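Local atomic coordinates of KLLA0F20702p (Kluyveromyces lactis, PDB entry 5Y5A), a protein that is probably the Est1 subunit of yeast telomerase, here its TPR-like N-terminal part, and likely helps bring the enzyme to telomeres by binding Cdc13. Residues D154-K158 with L159-T163; F399-F402 with T403-D407; E504-L507 with S508-N511. One frame throughout, in Å; residues are numbered along the deposited sequence.

Contact 1. Residues D154-K158 with L159-T163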
loop_
_atom_site.group_PDB
_atom_site.type_symbol
_atom_site.label_atom_id
_atom_site.label_comp_id
_atom_site.label_asym_id
_atom_site.label_seq_id
_atom_site.Cartn_x
_atom_site.Cartn_y
_atom_site.Cartn_z
ATOM N N ASP A 154 13.834 -16.788 -1.136
ATOM C CA ASP A 154 14.829 -15.892 -1.711
ATOM C C ASP A 154 15.108 -14.680 -0.835
ATOM O O ASP A 154 15.896 -13.813 -1.209
ATOM C CB ASP A 154 14.368 -15.425 -3.084
ATOM C CG ASP A 154 12.995 -14.797 -3.041
ATOM O OD1 ASP A 154 11.996 -15.545 -3.123
ATOM O OD2 ASP A 154 12.910 -13.559 -2.916
ATOM N N THR A 155 14.451 -14.613 0.319
ATOM C CA THR A 155 14.627 -13.494 1.240
ATOM C C THR A 155 16.060 -13.415 1.754
ATOM O O THR A 155 16.645 -12.333 1.828
ATOM C CB THR A 155 13.671 -13.597 2.434
ATOM O OG1 THR A 155 12.334 -13.333 1.995
ATOM C CG2 THR A 155 14.040 -12.590 3.514
ATOM N N ARG A 156 16.662 -14.544 2.084
ATOM C CA ARG A 156 18.042 -14.536 2.535
ATOM C C ARG A 156 18.890 -13.917 1.461
ATOM O O ARG A 156 19.677 -13.046 1.724
ATOM C CB ARG A 156 18.551 -15.947 2.761
ATOM C CG ARG A 156 18.427 -16.444 4.171
ATOM C CD ARG A 156 18.939 -17.863 4.286
ATOM N NE ARG A 156 19.504 -18.056 5.601
ATOM C CZ ARG A 156 18.977 -18.838 6.525
ATOM N NH1 ARG A 156 19.734 -19.342 7.475
ATOM N NH2 ARG A 156 17.698 -19.118 6.499
ATOM N N SER A 157 18.726 -14.380 0.241
ATOM C CA SER A 157 19.511 -13.850 -0.868
ATOM C C SER A 157 19.431 -12.332 -0.940
ATOM O O SER A 157 20.453 -11.652 -1.016
ATOM C CB SER A 157 19.033 -14.454 -2.191
ATOM O OG SER A 157 18.872 -15.856 -2.082
ATOM N N LYS A 158 18.211 -11.806 -0.906
ATOM C CA LYS A 158 17.982 -10.366 -1.011
ATOM C C LYS A 158 18.638 -9.558 0.101
ATOM O O LYS A 158 18.820 -8.350 -0.038
ATOM C CB LYS A 158 16.485 -10.065 -1.011
ATOM C CG LYS A 158 15.748 -10.499 -2.254
ATOM C CD LYS A 158 14.296 -10.067 -2.168
ATOM C CE LYS A 158 13.523 -10.456 -3.407
ATOM N NZ LYS A 158 12.097 -10.051 -3.299
ATOM N N LEU A 159 18.973 -10.217 1.206
ATOM C CA LEU A 159 19.576 -9.529 2.345
ATOM C C LEU A 159 21.072 -9.788 2.443
ATOM O O LEU A 159 21.707 -9.405 3.427
ATOM C CB LEU A 159 18.848 -9.895 3.640
ATOM C CG LEU A 159 17.454 -9.283 3.772
ATOM C CD1 LEU A 159 16.808 -9.633 5.104
ATOM C CD2 LEU A 159 17.534 -7.777 3.588
ATOM N N ASN A 160 21.618 -10.438 1.414
ATOM C CA ASN A 160 23.029 -10.832 1.359
ATOM C C ASN A 160 23.469 -11.599 2.598
ATOM O O ASN A 160 24.617 -11.500 3.033
ATOM C CB ASN A 160 23.956 -9.638 1.150
ATOM C CG ASN A 160 24.082 -9.255 -0.308
ATOM O OD1 ASN A 160 23.081 -9.113 -1.014
ATOM N ND2 ASN A 160 25.313 -9.106 -0.773
ATOM N N ILE A 161 22.545 -12.363 3.161
ATOM C CA ILE A 161 22.848 -13.211 4.296
ATOM C C ILE A 161 23.211 -14.596 3.780
ATOM O O ILE A 161 22.498 -15.165 2.953
ATOM C CB ILE A 161 21.660 -13.283 5.268
ATOM C CG1 ILE A 161 21.419 -11.907 5.897
ATOM C CG2 ILE A 161 21.899 -14.334 6.336
ATOM C CD1 ILE A 161 20.120 -11.798 6.667
ATOM N N SER A 162 24.334 -15.127 4.249
ATOM C CA SER A 162 24.769 -16.449 3.819
ATOM C C SER A 162 23.871 -17.543 4.389
ATOM O O SER A 162 22.945 -17.270 5.156
ATOM C CB SER A 162 26.224 -16.695 4.221
ATOM O OG SER A 162 27.109 -16.002 3.358
ATOM N N THR A 163 24.148 -18.782 3.999
ATOM C CA THR A 163 23.368 -19.925 4.456
ATOM C C THR A 163 24.118 -20.696 5.541
ATOM O O THR A 163 23.694 -21.772 5.965
ATOM C CB THR A 163 23.036 -20.871 3.292
ATOM O OG1 THR A 163 24.246 -21.455 2.794
ATOM C CG2 THR A 163 22.347 -20.111 2.166
#

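Contact 2. Residues F399-F402 with T403-D407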
loop_
_atom_site.group_PDB
_atom_site.type_symbol
_atom_site.label_atom_id
_atom_site.label_comp_id
_atom_site.label_asym_id
_atom_site.label_seq_id
_atom_site.Cartn_x
_atom_site.Cartn_y
_atom_site.Cartn_z
ATOM N N PHE A 399 -18.171 4.725 -8.778
ATOM C CA PHE A 399 -18.679 3.802 -9.789
ATOM C C PHE A 399 -18.662 4.428 -11.181
ATOM O O PHE A 399 -18.581 3.723 -12.181
ATOM C CB PHE A 399 -20.073 3.307 -9.401
ATOM C CG PHE A 399 -20.026 2.125 -8.479
ATOM C CD1 PHE A 399 -19.827 2.299 -7.119
ATOM C CD2 PHE A 399 -20.089 0.838 -8.983
ATOM C CE1 PHE A 399 -19.752 1.206 -6.264
ATOM C CE2 PHE A 399 -20.007 -0.262 -8.131
ATOM C CZ PHE A 399 -19.844 -0.075 -6.773
ATOM N N LYS A 400 -18.693 5.753 -11.238
ATOM C CA LYS A 400 -18.468 6.453 -12.490
ATOM C C LYS A 400 -17.065 6.117 -13.013
ATOM O O LYS A 400 -16.878 5.842 -14.201
ATOM C CB LYS A 400 -18.629 7.962 -12.296
ATOM C CG LYS A 400 -18.469 8.757 -13.572
ATOM C CD LYS A 400 -18.712 10.237 -13.345
ATOM C CE LYS A 400 -18.582 11.000 -14.656
ATOM N NZ LYS A 400 -18.908 12.445 -14.510
ATOM N N PHE A 401 -16.088 6.129 -12.107
ATOM C CA PHE A 401 -14.702 5.781 -12.428
ATOM C C PHE A 401 -14.588 4.334 -12.908
ATOM O O PHE A 401 -13.900 4.051 -13.893
ATOM C CB PHE A 401 -13.809 5.998 -11.203
ATOM C CG PHE A 401 -12.342 5.890 -11.491
ATOM C CD1 PHE A 401 -11.626 6.995 -11.922
ATOM C CD2 PHE A 401 -11.674 4.688 -11.314
ATOM C CE1 PHE A 401 -10.267 6.908 -12.178
ATOM C CE2 PHE A 401 -10.311 4.590 -11.573
ATOM C CZ PHE A 401 -9.612 5.697 -12.004
ATOM N N PHE A 402 -15.267 3.433 -12.195
ATOM C CA PHE A 402 -15.367 2.021 -12.580
ATOM C C PHE A 402 -15.870 1.853 -14.012
ATOM O O PHE A 402 -15.221 1.220 -14.838
ATOM C CB PHE A 402 -16.317 1.257 -11.645
ATOM C CG PHE A 402 -15.757 0.969 -10.279
ATOM C CD1 PHE A 402 -14.551 1.510 -9.867
ATOM C CD2 PHE A 402 -16.454 0.146 -9.402
ATOM C CE1 PHE A 402 -14.052 1.237 -8.614
ATOM C CE2 PHE A 402 -15.959 -0.129 -8.146
ATOM C CZ PHE A 402 -14.751 0.420 -7.750
ATOM N N THR A 403 -17.041 2.414 -14.300
ATOM C CA THR A 403 -17.643 2.227 -15.615
ATOM C C THR A 403 -16.796 2.871 -16.703
ATOM O O THR A 403 -16.746 2.383 -17.830
ATOM C CB THR A 403 -19.075 2.788 -15.672
ATOM O OG1 THR A 403 -19.054 4.192 -15.403
ATOM C CG2 THR A 403 -19.934 2.107 -14.638
ATOM N N HIS A 404 -16.125 3.965 -16.371
ATOM C CA HIS A 404 -15.194 4.575 -17.316
ATOM C C HIS A 404 -14.030 3.614 -17.599
ATOM O O HIS A 404 -13.686 3.370 -18.756
ATOM C CB HIS A 404 -14.674 5.913 -16.784
ATOM C CG HIS A 404 -13.867 6.682 -17.777
ATOM N ND1 HIS A 404 -14.417 7.243 -18.910
ATOM C CD2 HIS A 404 -12.547 6.983 -17.813
ATOM C CE1 HIS A 404 -13.473 7.858 -19.600
ATOM N NE2 HIS A 404 -12.329 7.717 -18.952
ATOM N N LEU A 405 -13.447 3.058 -16.538
ATOM C CA LEU A 405 -12.409 2.034 -16.668
ATOM C C LEU A 405 -12.868 0.855 -17.506
ATOM O O LEU A 405 -12.156 0.397 -18.381
ATOM C CB LEU A 405 -11.982 1.511 -15.300
ATOM C CG LEU A 405 -10.917 2.290 -14.542
ATOM C CD1 LEU A 405 -10.410 1.461 -13.373
ATOM C CD2 LEU A 405 -9.795 2.665 -15.492
ATOM N N ILE A 406 -14.051 0.341 -17.199
ATOM C CA ILE A 406 -14.580 -0.806 -17.918
ATOM C C ILE A 406 -14.869 -0.459 -19.381
ATOM O O ILE A 406 -14.380 -1.123 -20.291
ATOM C CB ILE A 406 -15.860 -1.333 -17.252
ATOM C CG1 ILE A 406 -15.532 -1.851 -15.852
ATOM C CG2 ILE A 406 -16.495 -2.425 -18.122
ATOM C CD1 ILE A 406 -16.719 -1.958 -14.930
ATOM N N ASP A 407 -15.648 0.595 -19.601
ATOM C CA ASP A 407 -16.081 0.943 -20.949
ATOM C C ASP A 407 -14.918 1.352 -21.850
ATOM O O ASP A 407 -14.854 0.923 -22.992
ATOM C CB ASP A 407 -17.122 2.070 -20.920
ATOM C CG ASP A 407 -18.416 1.664 -20.215
ATOM O OD1 ASP A 407 -18.567 0.476 -19.859
ATOM O OD2 ASP A 407 -19.284 2.535 -20.011
#

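Contact 3. Residues E504-L507 with S508-N511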
loop_
_atom_site.group_PDB
_atom_site.type_symbol
_atom_site.label_atom_id
_atom_site.label_comp_id
_atom_site.label_asym_id
_atom_site.label_seq_id
_atom_site.Cartn_x
_atom_site.Cartn_y
_atom_site.Cartn_z
ATOM N N GLU A 504 -8.605 -22.524 -1.063
ATOM C CA GLU A 504 -8.761 -23.485 0.022
ATOM C C GLU A 504 -7.592 -24.458 0.099
ATOM O O GLU A 504 -6.936 -24.567 1.130
ATOM C CB GLU A 504 -10.068 -24.256 -0.167
ATOM C CG GLU A 504 -10.644 -24.885 1.080
ATOM C CD GLU A 504 -11.937 -25.631 0.792
ATOM O OE1 GLU A 504 -12.364 -25.650 -0.382
ATOM O OE2 GLU A 504 -12.528 -26.201 1.733
ATOM N N LYS A 505 -7.321 -25.134 -1.013
ATOM C CA LYS A 505 -6.305 -26.178 -1.060
ATOM C C LYS A 505 -4.856 -25.690 -0.974
ATOM O O LYS A 505 -3.962 -26.490 -0.691
ATOM C CB LYS A 505 -6.473 -26.996 -2.338
ATOM C CG LYS A 505 -6.282 -26.197 -3.611
ATOM C CD LYS A 505 -6.684 -27.037 -4.802
ATOM C CE LYS A 505 -6.597 -26.258 -6.093
ATOM N NZ LYS A 505 -7.388 -26.946 -7.153
ATOM N N LEU A 506 -4.608 -24.420 -1.227
ATOM C CA LEU A 506 -3.252 -23.918 -1.187
ATOM C C LEU A 506 -2.553 -24.180 0.122
ATOM O O LEU A 506 -1.371 -24.433 0.162
ATOM C CB LEU A 506 -3.245 -22.417 -1.431
ATOM C CG LEU A 506 -3.364 -21.913 -2.855
ATOM C CD1 LEU A 506 -2.744 -20.545 -2.978
ATOM C CD2 LEU A 506 -2.672 -22.877 -3.781
ATOM N N LEU A 507 -3.288 -24.107 1.206
ATOM C CA LEU A 507 -2.699 -24.254 2.531
ATOM C C LEU A 507 -2.161 -25.661 2.779
ATOM O O LEU A 507 -1.287 -25.861 3.624
ATOM C CB LEU A 507 -3.720 -23.883 3.607
ATOM C CG LEU A 507 -5.065 -24.608 3.614
ATOM C CD1 LEU A 507 -5.018 -25.905 4.429
ATOM C CD2 LEU A 507 -6.146 -23.670 4.132
ATOM N N SER A 508 -2.690 -26.633 2.043
ATOM C CA SER A 508 -2.236 -28.009 2.177
ATOM C C SER A 508 -1.134 -28.333 1.169
ATOM O O SER A 508 -0.639 -29.458 1.120
ATOM C CB SER A 508 -3.414 -28.975 2.016
ATOM O OG SER A 508 -3.966 -28.899 0.713
ATOM N N MET A 509 -0.749 -27.341 0.371
ATOM C CA MET A 509 0.303 -27.530 -0.623
ATOM C C MET A 509 1.676 -27.118 -0.083
ATOM O O MET A 509 1.783 -26.410 0.922
ATOM C CB MET A 509 -0.019 -26.748 -1.901
ATOM C CG MET A 509 -1.306 -27.189 -2.587
ATOM S SD MET A 509 -1.722 -26.189 -4.029
ATOM C CE MET A 509 -0.560 -26.819 -5.239
ATOM N N ASP A 510 2.721 -27.579 -0.762
ATOM C CA ASP A 510 4.101 -27.315 -0.370
ATOM C C ASP A 510 4.556 -25.918 -0.781
ATOM O O ASP A 510 3.940 -25.292 -1.645
ATOM C CB ASP A 510 5.021 -28.359 -0.996
ATOM C CG ASP A 510 4.836 -28.455 -2.500
ATOM O OD1 ASP A 510 3.916 -29.177 -2.942
ATOM O OD2 ASP A 510 5.597 -27.797 -3.240
ATOM N N ASN A 511 5.643 -25.452 -0.167
ATOM C CA ASN A 511 6.251 -24.165 -0.499
ATOM C C ASN A 511 5.243 -23.031 -0.451
ATOM O O ASN A 511 5.257 -22.146 -1.306
ATOM C CB ASN A 511 6.900 -24.215 -1.885
ATOM C CG ASN A 511 8.000 -25.251 -1.978
ATOM O OD1 ASN A 511 8.884 -25.307 -1.124
ATOM N ND2 ASN A 511 7.948 -26.086 -3.012
#

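Contact 1. Residues D154-K158 with L159-T163
I161 N reaches back to R156 O and N160 N to S157 O, the pair of bonds that defines a Schellman motif, here ending the single-turn helix 155-158. The inner bond, N160 N to S157 O, is 3.0 Å long, and the outer one, I161 N to R156 O, 3.3 Å and about as straight, at 161°. N160, the C-prime residue, has the positive phi, 52°, that the motif requires there.

R156 O carries a double load: L159 N also donates to it, at 3.0 Å, and the two donors come from opposite faces of the carbonyl plane, gripping the oxygen between them. L159 N has in addition a weak bond to T155 O, 3.2 Å. The carbonyl of L159 is taken by Y135 OH, while T155 OG1 bonds to P152 O just upstream.

R156 bends at chi3 and brings NE to within 3.6 Å of S162 O, which lies at the edge of the guanidinium, near its plane. L159 CG lies 3.7 Å from T155 O, and its isobutyl group packs on L138 of helix 113-144 and I226 of helix 218-230, joining the turn to two helices of the TPR-like array. K158, the last residue of the helix, runs back, extended beyond CG, to D154 just before it, a long salt bridge of 3.6 Å from NZ to OD2, while OD1 pairs with K519 NZ.

Contact 2. Residues F399-F402 with T403-D407
T403 turns its hydroxyl back onto K400 O one helical turn earlier, within the long alpha-helix 385-410 of the Est1 DNA/RNA-binding region. With chi1 at 61°, OG1 lies between its own backbone N and carbonyl carbon, and from there it bonds to K400 O at 3.0 Å. H404 N donates to the same oxygen, also at 3.0 Å and from the same face of the carbonyl plane, giving the bifurcated acceptor common where a threonine or serine folds back along a helix. The methyl CG2 of T403 comes within 3.2 Å of F399 O, the oxygen that takes T403 N in the regular i to i+4 bond, and the residue faces S448 and S452 of helix 447-462.

F402 contributes mainly through its backbone and CB. Its carbonyl accepts I406 N at 2.8 Å, nearly along the C=O axis, and CG1 of I406 leans on the same oxygen. The ring swings back toward F399, placing CD2 3.7 Å above one face of that ring, offset toward its rim, and packs on L365 and M429.

F401 and L405 form the apolar pair on the flank facing helix 339-379, where I350 and L368 meet the phenyl and I361 the leucine. CG of F401 stands anti to the backbone N (chi1 -170°), which points the ring outward from the helix, and L405 reaches back toward it until CD1 meets F401 CE2 at 3.6 Å.

Contact 3. Residues E504-L507 with S508-N511
This is a local turn contact at the surface, in the loop between helices 483-487 and 512-515, where a short 3-10 turn that includes L506 and L507 gives way to an extended chain. K505 O and S508 start it: S508 N donates to that oxygen at 3.0 Å from above the carbonyl plane, and S508 OG at 2.8 Å from a direction only 18° off the plane. Chi1 of 64° tucks OG between its own backbone N and carbonyl carbon, near enough to turn back on the acceptor. The next bond, M509 N to L506 O, is again 3.0 Å with a fairly straight N-H, 155°.

With CG beside the backbone N and SD extended beyond it, M509 runs at a slant to L506 and lays its sulfur alongside, SD to L506 CD2 3.5 Å; the bend at chi3 turns only CE. Its CG rests 3.3 Å from K505 O. With an alanine here CG, SD and CE are gone, which would probably leave L506 CD2 without its thioether neighbour and open a gap beside it. L506, the buried member of the pair, also meets L516 and an apolar side chain of the bound peptide, while K505 sends NZ off to T477 OG1.

Both backbone bonds span three residues, i+3 to i, and with the serine hydroxyl doubling the first, the arrangement is that of a 3-10 turn.

From the N terminus, contact 1 comes first, closing the one-turn helix 155-158 where the chain leaves it toward helix 179-206, against helices 113-144 and 218-230. Contact 2 follows far along the chain, inside helix 385-410, and closes no loop: it lies where that helix packs against 339-379, 421-433, 437-444 and 447-462. Contact 3 comes last, a turn in the loop leading to helix 512-515, bringing that loop, through L506, against L516 and the bound peptide. The three run in series, none nested or crossed. Contacts 1 and 2 lie on opposite sides of the chain's centre, their centres 43 Å apart, whereas contacts 1 and 3 approach to about 10 Å between nearest atoms without touching.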